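Side-chain contacts in chitooligosaccharide oxidase (Gibberella zeae, PDB 6Y0R), which oxidises the C1 hydroxyl of chitooligosaccharides to lactones with a bicovalently bound FAD, reducing molecular oxygen to hydrogen peroxide: residues Met109-Leu112 / Asp113-Tyr116; Val157-Gly160 / Gly161-His165; Pro130-Leu134 / Gly135-Thr139; Ser450-Asn454 / Asp455-Glu459. All coordinates share one frame; numbering follows the deposited sequence.

Contact 1. Residues Met109-Leu112 / Asp113-Tyr116; sequences MIEL and DRMY
Backbone hydrogen bonding sets the path of the chain: Met115 N donates to Leu112 O at 3.0 Å and closes a type I beta turn from Leu112 to Met115. A water bridges Glu111 O and Arg114 N, donating a hydrogen bond to Glu111 O at 2.7 Å and accepting one from Arg114 N at 2.9 Å.

Charged groups form a second layer. Asp113 N donates at 3.2 Å to Glu111 OE2, which accepts through its anti lone pair, on the side away from OE1. The Glu111 chain bends at its second torsion (chi2 67°), and this folds the carboxylate back over the start of the turn. Glu111 OE2 consequently sits 3.2 Å from Asp113 OD2, with the two carboxylate planes 39° apart. Three cationic groups pair with these carboxylates and would be expected to offset their repulsion: Lys90 meets Glu111 OE1, Arg133 meets Asp113 OD2, and Arg114 NH2 bridges to Asp113 OD1 at 2.8 Å. That last oxygen lies in the guanidinium plane at its edge and uses its syn lone pair. Arg114 NH2 has a second salt bridge, to Asp49.

The apolar part is a single contact. Leu112 CD2 and Met115 CE meet at 3.7 Å as their side chains pass at a slant, and Leu112 also touches the adenine end of the FAD.

The arrangement is a strand-ending type I turn: strand 108-111, held between strands 63-65 and 87-90 in the FAD-binding domain of the PCMH-type oxidases, turns here beside the adenine end of the FAD pocket.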
loop_
_atom_site.group_PDB
_atom_site.type_symbol
_atom_site.label_atom_id
_atom_site.label_comp_id
_atom_site.label_asym_id
_atom_site.label_seq_id
_atom_site.Cartn_x
_atom_site.Cartn_y
_atom_site.Cartn_z
ATOM N N MET A 109 9.405 4.180 -18.540
ATOM C CA MET A 109 9.449 3.914 -17.084
ATOM C C MET A 109 10.618 4.681 -16.432
ATOM O O MET A 109 11.786 4.630 -16.935
ATOM C CB MET A 109 9.514 2.422 -16.765
ATOM C CG MET A 109 9.365 2.129 -15.255
ATOM S SD MET A 109 9.250 0.378 -14.951
ATOM C CE MET A 109 10.972 -0.074 -15.226
ATOM N N ILE A 110 10.309 5.428 -15.403
ATOM C CA ILE A 110 11.319 6.222 -14.654
ATOM C C ILE A 110 11.571 5.450 -13.363
ATOM O O ILE A 110 10.697 5.485 -12.446
ATOM C CB ILE A 110 10.899 7.680 -14.480
ATOM C CG1 ILE A 110 10.610 8.332 -15.855
ATOM C CG2 ILE A 110 11.963 8.440 -13.707
ATOM C CD1 ILE A 110 10.183 9.756 -15.797
ATOM N N GLU A 111 12.701 4.734 -13.355
ATOM C CA GLU A 111 13.174 3.942 -12.193
ATOM C C GLU A 111 13.732 4.921 -11.162
ATOM O O GLU A 111 14.659 5.683 -11.483
ATOM C CB GLU A 111 14.216 2.923 -12.644
ATOM C CG GLU A 111 14.859 2.189 -11.486
ATOM C CD GLU A 111 13.860 1.292 -10.757
ATOM O OE1 GLU A 111 13.188 0.454 -11.436
ATOM O OE2 GLU A 111 13.687 1.508 -9.539
ATOM N N LEU A 112 13.217 4.940 -9.938
ATOM C CA LEU A 112 13.641 5.935 -8.908
ATOM C C LEU A 112 14.498 5.299 -7.792
ATOM O O LEU A 112 14.863 6.036 -6.885
ATOM C CB LEU A 112 12.429 6.646 -8.296
ATOM C CG LEU A 112 11.579 7.437 -9.289
ATOM C CD1 LEU A 112 10.275 7.894 -8.674
ATOM C CD2 LEU A 112 12.378 8.622 -9.834
ATOM N N ASP A 113 14.751 4.006 -7.817
ATOM C CA ASP A 113 15.362 3.328 -6.639
ATOM C C ASP A 113 16.862 3.669 -6.494
ATOM O O ASP A 113 17.413 3.248 -5.456
ATOM C CB ASP A 113 15.118 1.821 -6.573
ATOM C CG ASP A 113 15.815 0.925 -7.579
ATOM O OD1 ASP A 113 16.678 1.444 -8.349
ATOM O OD2 ASP A 113 15.468 -0.290 -7.625
ATOM N N ARG A 114 17.471 4.455 -7.392
ATOM C CA ARG A 114 18.839 4.999 -7.127
ATOM C C ARG A 114 18.762 6.203 -6.185
ATOM O O ARG A 114 19.813 6.664 -5.679
ATOM C CB ARG A 114 19.546 5.391 -8.429
ATOM C CG ARG A 114 19.596 4.338 -9.513
ATOM C CD ARG A 114 20.144 2.986 -9.118
ATOM N NE ARG A 114 20.524 2.197 -10.275
ATOM C CZ ARG A 114 19.721 1.363 -10.917
ATOM N NH1 ARG A 114 20.164 0.715 -11.974
ATOM N NH2 ARG A 114 18.465 1.171 -10.517
ATOM N N MET A 115 17.578 6.784 -5.994
ATOM C CA MET A 115 17.377 7.985 -5.173
ATOM C C MET A 115 16.638 7.579 -3.888
ATOM O O MET A 115 15.405 7.453 -3.901
ATOM C CB MET A 115 16.638 9.041 -5.990
ATOM C CG MET A 115 17.544 9.717 -6.984
ATOM S SD MET A 115 16.633 11.025 -7.877
ATOM C CE MET A 115 15.678 9.944 -8.907
ATOM N N TYR A 116 17.389 7.379 -2.799
ATOM C CA TYR A 116 16.848 6.744 -1.573
ATOM C C TYR A 116 17.270 7.560 -0.350
ATOM O O TYR A 116 17.252 7.028 0.761
ATOM C CB TYR A 116 17.233 5.263 -1.520
ATOM C CG TYR A 116 18.702 4.946 -1.633
ATOM C CD1 TYR A 116 19.543 5.099 -0.543
ATOM C CD2 TYR A 116 19.220 4.428 -2.800
ATOM C CE1 TYR A 116 20.895 4.807 -0.643
ATOM C CE2 TYR A 116 20.570 4.131 -2.920
ATOM C CZ TYR A 116 21.400 4.319 -1.837
ATOM O OH TYR A 116 22.717 3.980 -1.968
HETATM O O HOH W 1 16.803 5.916 -9.828
#

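Contact 2. Residues Val157-Gly160 / Gly161-His165; sequences VGLG and GHALH. With FAD (flavin-adenine dinucleotide), chain B.
Ala163 N donates to Leu159 O at 2.9 Å, an almost straight bond (N-H...O 171°) in the first turn of helix 159-165. This glycine-rich helix start faces the FAD diphosphate in the PCMH-type domain, with Gly158 as its N-cap. Gly158 N donates to FAD O2P and Gly161 N to FAD O1P, each at 2.9 Å, so two backbone amides hold different oxygens of one phosphate. The positive end of the helix dipole would favour the same anion. The glycine backbone packs directly against the cofactor, and Gly160 C lies 3.9 Å from FAD N7A.

Leu164 N donates to Gly160 O at 3.1 Å. Packing beside that bond is tight, because Leu164 CG lies just 3.0 Å from the same carbonyl oxygen. The first bond of the series, from His162 N to Gly158 O, is weak.

On the flank near the flavin, Val157 and His162 run at about a right angle, with Val157 CG1 meeting His162 CB at 3.8 Å. CG1 of Val157 stands anti to the backbone N (chi1 162°) and faces His162, while Val157 CG2, anti to the carbonyl carbon, faces the flavin and rests 3.5 Å from FAD C9.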
loop_
_atom_site.group_PDB
_atom_site.type_symbol
_atom_site.label_atom_id
_atom_site.label_comp_id
_atom_site.label_asym_id
_atom_site.label_seq_id
_atom_site.Cartn_x
_atom_site.Cartn_y
_atom_site.Cartn_z
ATOM N N VAL A 157 9.292 -2.542 0.299
ATOM C CA VAL A 157 8.275 -1.691 -0.363
ATOM C C VAL A 157 8.853 -0.296 -0.562
ATOM O O VAL A 157 9.523 0.240 0.312
ATOM C CB VAL A 157 6.978 -1.661 0.459
ATOM C CG1 VAL A 157 6.077 -0.500 0.081
ATOM C CG2 VAL A 157 6.278 -2.982 0.354
ATOM N N GLY A 158 8.578 0.307 -1.714
ATOM C CA GLY A 158 9.015 1.687 -1.917
ATOM C C GLY A 158 8.151 2.660 -1.151
ATOM O O GLY A 158 6.931 2.509 -1.169
ATOM N N LEU A 159 8.718 3.683 -0.653
ATOM C CA LEU A 159 7.879 4.674 0.044
ATOM C C LEU A 159 7.079 5.442 -1.013
ATOM O O LEU A 159 5.906 5.779 -0.742
ATOM C CB LEU A 159 8.815 5.633 0.771
ATOM C CG LEU A 159 8.249 6.815 1.532
ATOM C CD1 LEU A 159 7.358 6.418 2.695
ATOM C CD2 LEU A 159 9.084 8.037 1.687
ATOM N N GLY A 160 7.481 5.645 -2.156
ATOM C CA GLY A 160 6.693 6.311 -3.213
ATOM C C GLY A 160 5.334 5.675 -3.414
ATOM O O GLY A 160 4.308 6.348 -3.130
ATOM N N GLY A 161 5.274 4.437 -3.874
ATOM C CA GLY A 161 3.967 3.854 -4.153
ATOM C C GLY A 161 3.150 3.769 -2.881
ATOM O O GLY A 161 1.942 3.975 -2.903
ATOM N N HIS A 162 3.795 3.438 -1.767
ATOM C CA HIS A 162 3.102 3.172 -0.492
ATOM C C HIS A 162 2.378 4.419 -0.020
ATOM O O HIS A 162 1.181 4.374 0.236
ATOM C CB HIS A 162 4.179 2.759 0.538
ATOM C CG HIS A 162 3.648 2.092 1.755
ATOM N ND1 HIS A 162 3.803 2.604 3.037
ATOM C CD2 HIS A 162 3.039 0.902 1.875
ATOM C CE1 HIS A 162 3.292 1.702 3.882
ATOM N NE2 HIS A 162 2.830 0.665 3.204
ATOM N N ALA A 163 3.122 5.527 0.116
ATOM C CA ALA A 163 2.580 6.781 0.689
ATOM C C ALA A 163 1.632 7.470 -0.293
ATOM O O ALA A 163 0.716 8.132 0.186
ATOM C CB ALA A 163 3.683 7.741 1.057
ATOM N N LEU A 164 1.827 7.329 -1.591
ATOM C CA LEU A 164 0.959 8.032 -2.577
ATOM C C LEU A 164 -0.429 7.401 -2.638
ATOM O O LEU A 164 -1.338 8.010 -3.255
ATOM C CB LEU A 164 1.674 8.057 -3.923
ATOM C CG LEU A 164 2.937 8.931 -3.974
ATOM C CD1 LEU A 164 3.650 8.740 -5.295
ATOM C CD2 LEU A 164 2.660 10.387 -3.665
ATOM N N HIS A 165 -0.616 6.207 -2.070
ATOM C CA HIS A 165 -1.948 5.541 -2.063
ATOM C C HIS A 165 -2.450 5.272 -0.653
ATOM O O HIS A 165 -3.600 4.775 -0.549
ATOM C CB HIS A 165 -1.874 4.230 -2.855
ATOM C CG HIS A 165 -1.329 4.475 -4.220
ATOM N ND1 HIS A 165 -2.089 4.875 -5.284
ATOM C CD2 HIS A 165 -0.054 4.428 -4.655
ATOM C CE1 HIS A 165 -1.315 5.015 -6.363
ATOM N NE2 HIS A 165 -0.018 4.831 -5.945
HETATM P PA FAD B . 5.699 0.710 -7.441
HETATM O O1A FAD B . 5.286 -0.478 -8.211
HETATM O O2A FAD B . 7.023 1.320 -7.673
HETATM O O5B FAD B . 4.616 1.869 -7.583
HETATM C C5B FAD B . 3.261 1.699 -7.164
HETATM C C4B FAD B . 2.390 2.739 -7.846
HETATM O O4B FAD B . 2.795 4.064 -7.416
HETATM C C3B FAD B . 2.448 2.811 -9.385
HETATM O O3B FAD B . 1.226 3.340 -9.917
HETATM C C2B FAD B . 3.576 3.806 -9.620
HETATM O O2B FAD B . 3.583 4.401 -10.920
HETATM C C1B FAD B . 3.310 4.798 -8.520
HETATM N N9A FAD B . 4.479 5.539 -8.073
HETATM C C8A FAD B . 5.557 5.019 -7.405
HETATM N N7A FAD B . 6.473 5.939 -7.130
HETATM C C5A FAD B . 5.957 7.115 -7.660
HETATM C C6A FAD B . 6.452 8.432 -7.703
HETATM N N6A FAD B . 7.613 8.764 -7.133
HETATM N N1A FAD B . 5.712 9.384 -8.337
HETATM C C2A FAD B . 4.559 8.988 -8.911
HETATM N N3A FAD B . 3.981 7.783 -8.913
HETATM C C4A FAD B . 4.737 6.874 -8.268
HETATM N N1 FAD B . 0.790 -2.048 1.741
HETATM C C2 FAD B . 0.376 -1.572 2.925
HETATM O O2 FAD B . -0.407 -0.557 2.985
HETATM N N3 FAD B . 0.825 -2.152 4.078
HETATM C C4 FAD B . 1.692 -3.232 4.106
HETATM O O4 FAD B . 2.075 -3.706 5.190
HETATM C C4X FAD B . 2.152 -3.747 2.870
HETATM N N5 FAD B . 3.033 -4.750 2.861
HETATM C C5X FAD B . 3.559 -5.131 1.647
HETATM C C6 FAD B . 4.556 -6.144 1.612
HETATM C C7 FAD B . 5.093 -6.571 0.409
HETATM C C7M FAD B . 6.135 -7.672 0.376
HETATM C C8 FAD B . 4.679 -5.930 -0.831
HETATM C C8M FAD B . 5.303 -6.252 -2.174
HETATM C C9 FAD B . 3.658 -4.958 -0.777
HETATM C C9A FAD B . 3.090 -4.556 0.439
HETATM N N10 FAD B . 2.106 -3.553 0.477
HETATM C C10 FAD B . 1.624 -3.083 1.704
HETATM C "C1'" FAD B . 1.571 -2.948 -0.747
HETATM C "C2'" FAD B . 2.333 -1.674 -1.116
HETATM O "O2'" FAD B . 1.938 -0.587 -0.277
HETATM C "C3'" FAD B . 2.029 -1.356 -2.558
HETATM O "O3'" FAD B . 2.493 -2.492 -3.323
HETATM C "C4'" FAD B . 2.728 -0.060 -2.973
HETATM O "O4'" FAD B . 2.024 0.602 -4.039
HETATM C "C5'" FAD B . 4.136 -0.370 -3.394
HETATM O "O5'" FAD B . 4.890 0.838 -3.603
HETATM P P FAD B . 6.205 0.731 -4.481
HETATM O O1P FAD B . 6.828 2.075 -4.555
HETATM O O2P FAD B . 7.064 -0.404 -4.058
HETATM O O3P FAD B . 5.579 0.257 -5.899
#

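Contact 3. Residues Pro130-Leu134 / Gly135-Thr139; sequences PGARL and GHVAT
Leu134, Val137 and Ala132 carry this contact, a helix N-terminus closed by a hydrophobic staple. Arg133 is the N-cap of helix 134-145; the residue before it, Ala132, reaches over the first turn so that its CB meets Val137 CG2 at 3.8 Å. Val137 offers that methyl because CG2 stands anti to its carbonyl carbon, while CG1 lies anti to the backbone N (chi1 170°).

Val137 is tied by its backbone as well: Val137 N donates to Arg133 O at 2.9 Å, nearly straight (N-H...O 168°). His136 N reaches the same oxygen in a weak bond. Leu134 contributes its carbonyl to the turn, with Leu134 O accepting from Ala138 N at 2.9 Å. The bond to Leu134 CB points away from residues 135-139 overall, and the leucine side chain packs on Leu159 and His162 of the flavin-binding helix.

The side chain of Arg133 likewise leaves the helix start, donating to the carbonyls of Gly156 and Gly92, and His136 ND1 is hydrogen-bonded to Asn327 OD1. Within the first turn, Gly135 O accepts from Thr139 N and Thr139 OG1, both at 2.8 Å and from opposite faces of its carbonyl plane.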
loop_
_atom_site.group_PDB
_atom_site.type_symbol
_atom_site.label_atom_id
_atom_site.label_comp_id
_atom_site.label_asym_id
_atom_site.label_seq_id
_atom_site.Cartn_x
_atom_site.Cartn_y
_atom_site.Cartn_z
ATOM N N PRO A 130 11.322 9.197 -2.797
ATOM C CA PRO A 130 10.357 8.087 -2.846
ATOM C C PRO A 130 10.961 6.721 -3.186
ATOM O O PRO A 130 10.342 5.715 -2.884
ATOM C CB PRO A 130 9.389 8.494 -3.970
ATOM C CG PRO A 130 10.221 9.433 -4.828
ATOM C CD PRO A 130 11.114 10.193 -3.855
ATOM N N GLY A 131 12.137 6.692 -3.806
ATOM C CA GLY A 131 12.876 5.456 -4.074
ATOM C C GLY A 131 13.460 4.810 -2.807
ATOM O O GLY A 131 13.901 3.698 -2.916
ATOM N N ALA A 132 13.377 5.454 -1.654
ATOM C CA ALA A 132 13.767 4.837 -0.376
ATOM C C ALA A 132 12.770 3.712 -0.051
ATOM O O ALA A 132 11.552 3.998 0.039
ATOM C CB ALA A 132 13.768 5.859 0.714
ATOM N N ARG A 133 13.260 2.504 0.222
ATOM C CA ARG A 133 12.373 1.401 0.663
ATOM C C ARG A 133 12.055 1.557 2.151
ATOM O O ARG A 133 12.837 2.198 2.872
ATOM C CB ARG A 133 13.004 0.066 0.304
ATOM C CG ARG A 133 13.235 -0.093 -1.187
ATOM C CD ARG A 133 13.953 -1.384 -1.545
ATOM N NE ARG A 133 14.317 -1.395 -2.935
ATOM C CZ ARG A 133 13.501 -1.726 -3.937
ATOM N NH1 ARG A 133 13.888 -1.592 -5.208
ATOM N NH2 ARG A 133 12.301 -2.183 -3.642
ATOM N N LEU A 134 10.911 1.027 2.586
ATOM C CA LEU A 134 10.389 1.285 3.947
ATOM C C LEU A 134 11.439 0.863 4.984
ATOM O O LEU A 134 11.543 1.521 6.006
ATOM C CB LEU A 134 9.088 0.530 4.178
ATOM C CG LEU A 134 7.938 0.938 3.289
ATOM C CD1 LEU A 134 6.714 0.155 3.681
ATOM C CD2 LEU A 134 7.672 2.422 3.364
ATOM N N GLY A 135 12.136 -0.242 4.778
ATOM C CA GLY A 135 13.148 -0.680 5.778
ATOM C C GLY A 135 14.272 0.320 5.880
ATOM O O GLY A 135 14.769 0.616 7.003
ATOM N N HIS A 136 14.641 0.941 4.763
ATOM C CA HIS A 136 15.705 1.971 4.745
ATOM C C HIS A 136 15.181 3.241 5.411
ATOM O O HIS A 136 15.882 3.872 6.190
ATOM C CB HIS A 136 16.189 2.206 3.324
ATOM C CG HIS A 136 17.233 3.258 3.244
ATOM N ND1 HIS A 136 18.490 3.106 3.867
ATOM C CD2 HIS A 136 17.234 4.463 2.633
ATOM C CE1 HIS A 136 19.215 4.189 3.599
ATOM N NE2 HIS A 136 18.464 5.045 2.844
ATOM N N VAL A 137 13.944 3.631 5.137
ATOM C CA VAL A 137 13.277 4.742 5.841
ATOM C C VAL A 137 13.340 4.497 7.345
ATOM O O VAL A 137 13.759 5.418 8.104
ATOM C CB VAL A 137 11.822 4.909 5.393
ATOM C CG1 VAL A 137 11.058 5.891 6.271
ATOM C CG2 VAL A 137 11.799 5.356 3.944
ATOM N N ALA A 138 12.874 3.318 7.783
ATOM C CA ALA A 138 12.758 3.043 9.228
ATOM C C ALA A 138 14.169 3.038 9.851
ATOM O O ALA A 138 14.362 3.668 10.918
ATOM C CB ALA A 138 12.070 1.742 9.495
ATOM N N THR A 139 15.130 2.416 9.168
ATOM C CA THR A 139 16.516 2.308 9.699
ATOM C C THR A 139 17.100 3.716 9.861
ATOM O O THR A 139 17.692 4.054 10.925
ATOM C CB THR A 139 17.375 1.425 8.791
ATOM O OG1 THR A 139 16.791 0.121 8.823
ATOM C CG2 THR A 139 18.812 1.335 9.257
#

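Contact 4. Residues Ser450-Asn454 / Asp455-Glu459; sequences SQIKN and DRATE
This is a local, partly buried contact where the loop 450-453 enters helix 454-462, in the berberine-like region of the chain, its centre about 17 Å from the centre of the chain. Lys453 is the N-cap residue. Its carbonyl does the holding: Ala457 N donates to Lys453 O at 2.9 Å. Ala457 N also makes a weak bond to Asn454 O.

Beside this bond the branched side chain of Ile452 folds against the first turn. Ile452 CG2 is the atom that touches, lying 3.5 Å from Ala457 N, 4.0 Å from Ala457 CB and 3.9 Å from Arg456 CB. A chi1 of -70° puts CG2 anti to the backbone N, beside the carbonyl carbon, and turns it to the helix. Arg456 runs out straight from there, and Lys453 also extends away from the turn; the two aliphatic stems meet at their bases, Lys453 CB to Arg456 CB at 4.0 Å.

Further along, the buried Thr458 has its OG1 hydrogen-bonded to Gln486 O, which ties the helix to the C-terminal loop. Ile452 stands just before the N-cap and Ala457 in the fourth position after it, the spacing and apolar pairing that define a hydrophobic staple at a helix N-terminus.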
loop_
_atom_site.group_PDB
_atom_site.type_symbol
_atom_site.label_atom_id
_atom_site.label_comp_id
_atom_site.label_asym_id
_atom_site.label_seq_id
_atom_site.Cartn_x
_atom_site.Cartn_y
_atom_site.Cartn_z
ATOM N N SER A 450 -6.403 -6.609 -10.528
ATOM C CA SER A 450 -6.234 -6.532 -12.002
ATOM C C SER A 450 -7.511 -6.886 -12.752
ATOM O O SER A 450 -7.540 -6.509 -13.934
ATOM C CB SER A 450 -5.133 -7.406 -12.464
ATOM O OG SER A 450 -5.329 -8.722 -12.053
ATOM N N GLN A 451 -8.437 -7.656 -12.184
ATOM C CA GLN A 451 -9.575 -8.246 -12.948
ATOM C C GLN A 451 -10.776 -7.318 -13.002
ATOM O O GLN A 451 -11.691 -7.596 -13.791
ATOM C CB GLN A 451 -9.966 -9.598 -12.376
ATOM C CG GLN A 451 -8.823 -10.587 -12.371
ATOM C CD GLN A 451 -8.101 -10.646 -13.694
ATOM O OE1 GLN A 451 -8.560 -11.344 -14.620
ATOM N NE2 GLN A 451 -6.932 -10.046 -13.750
ATOM N N ILE A 452 -10.836 -6.281 -12.184
ATOM C CA ILE A 452 -12.056 -5.428 -12.142
ATOM C C ILE A 452 -12.129 -4.620 -13.427
ATOM O O ILE A 452 -11.054 -4.220 -13.934
ATOM C CB ILE A 452 -11.975 -4.511 -10.913
ATOM C CG1 ILE A 452 -12.157 -5.393 -9.681
ATOM C CG2 ILE A 452 -12.982 -3.356 -10.980
ATOM C CD1 ILE A 452 -12.199 -4.580 -8.435
ATOM N N LYS A 453 -13.345 -4.302 -13.880
ATOM C CA LYS A 453 -13.521 -3.377 -15.025
ATOM C C LYS A 453 -12.782 -2.071 -14.738
ATOM O O LYS A 453 -12.785 -1.515 -13.608
ATOM C CB LYS A 453 -14.995 -3.105 -15.354
ATOM C CG LYS A 453 -15.755 -4.336 -15.843
ATOM C CD LYS A 453 -17.239 -4.131 -15.954
ATOM C CE LYS A 453 -17.953 -5.356 -16.487
ATOM N NZ LYS A 453 -19.279 -4.994 -17.046
ATOM N N ASN A 454 -12.269 -1.492 -15.800
ATOM C CA ASN A 454 -11.402 -0.302 -15.713
ATOM C C ASN A 454 -12.020 0.866 -14.929
ATOM O O ASN A 454 -11.352 1.290 -13.973
ATOM C CB ASN A 454 -10.928 0.089 -17.107
ATOM C CG ASN A 454 -9.967 -0.908 -17.716
ATOM O OD1 ASN A 454 -9.274 -1.671 -17.019
ATOM N ND2 ASN A 454 -9.890 -0.869 -19.024
ATOM N N ASP A 455 -13.227 1.366 -15.249
ATOM C CA ASP A 455 -13.903 2.475 -14.546
ATOM C C ASP A 455 -14.537 2.025 -13.214
ATOM O O ASP A 455 -14.666 2.871 -12.285
ATOM C CB ASP A 455 -14.923 3.177 -15.440
ATOM C CG ASP A 455 -14.251 4.124 -16.433
ATOM O OD1 ASP A 455 -13.003 4.350 -16.302
ATOM O OD2 ASP A 455 -14.970 4.656 -17.324
ATOM N N ARG A 456 -14.910 0.895 -13.058
ATOM C CA ARG A 456 -15.332 0.309 -11.767
ATOM C C ARG A 456 -14.139 0.302 -10.792
ATOM O O ARG A 456 -14.361 0.557 -9.614
ATOM C CB ARG A 456 -15.924 -1.071 -12.027
ATOM C CG ARG A 456 -16.497 -1.696 -10.761
ATOM C CD ARG A 456 -17.163 -3.022 -11.075
ATOM N NE ARG A 456 -17.659 -3.557 -9.810
ATOM C CZ ARG A 456 -18.802 -3.249 -9.205
ATOM N NH1 ARG A 456 -19.080 -3.845 -8.060
ATOM N NH2 ARG A 456 -19.641 -2.354 -9.707
ATOM N N ALA A 457 -12.926 0.165 -11.287
ATOM C CA ALA A 457 -11.722 0.169 -10.414
ATOM C C ALA A 457 -11.553 1.574 -9.853
ATOM O O ALA A 457 -11.335 1.760 -8.647
ATOM C CB ALA A 457 -10.512 -0.273 -11.192
ATOM N N THR A 458 -11.657 2.583 -10.701
ATOM C CA THR A 458 -11.481 3.980 -10.261
ATOM C C THR A 458 -12.512 4.310 -9.159
ATOM O O THR A 458 -12.201 4.930 -8.072
ATOM C CB THR A 458 -11.436 4.819 -11.558
ATOM O OG1 THR A 458 -10.735 4.235 -12.674
ATOM C CG2 THR A 458 -10.793 6.151 -11.355
ATOM N N GLU A 459 -13.763 3.863 -9.316
ATOM C CA GLU A 459 -14.789 4.083 -8.285
ATOM C C GLU A 459 -14.467 3.271 -7.022
ATOM O O GLU A 459 -14.725 3.779 -5.902
ATOM C CB GLU A 459 -16.172 3.780 -8.887
ATOM C CG GLU A 459 -17.253 3.690 -7.849
ATOM C CD GLU A 459 -17.582 2.252 -7.441
ATOM O OE1 GLU A 459 -18.002 1.425 -8.344
ATOM O OE2 GLU A 459 -17.422 1.934 -6.238
#

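In the fold
Contacts 1, 2 and 3 are buried and cluster in the FAD-binding domain, whereas contact 4 is partly buried, with most of its residues exposed, its nearest atoms about 10 Å from contact 2 and about 20 Å from contact 3. Contacts 1 and 3 join through the rings of Tyr116 and His136, which meet edge-to-face; contacts 3 and 2 join through backbone pairs, probable hydrogen bonds between Leu134 N and Val157 O and between Leu159 N and Ala132 O. Chemistry follows position: mostly buried charges are paired in contact 1, bare amides face phosphate in contact 2, and contacts 3 and 4 share the same staple, buried in the former and flanked by extended, solvent-exposed cationic chains in the latter.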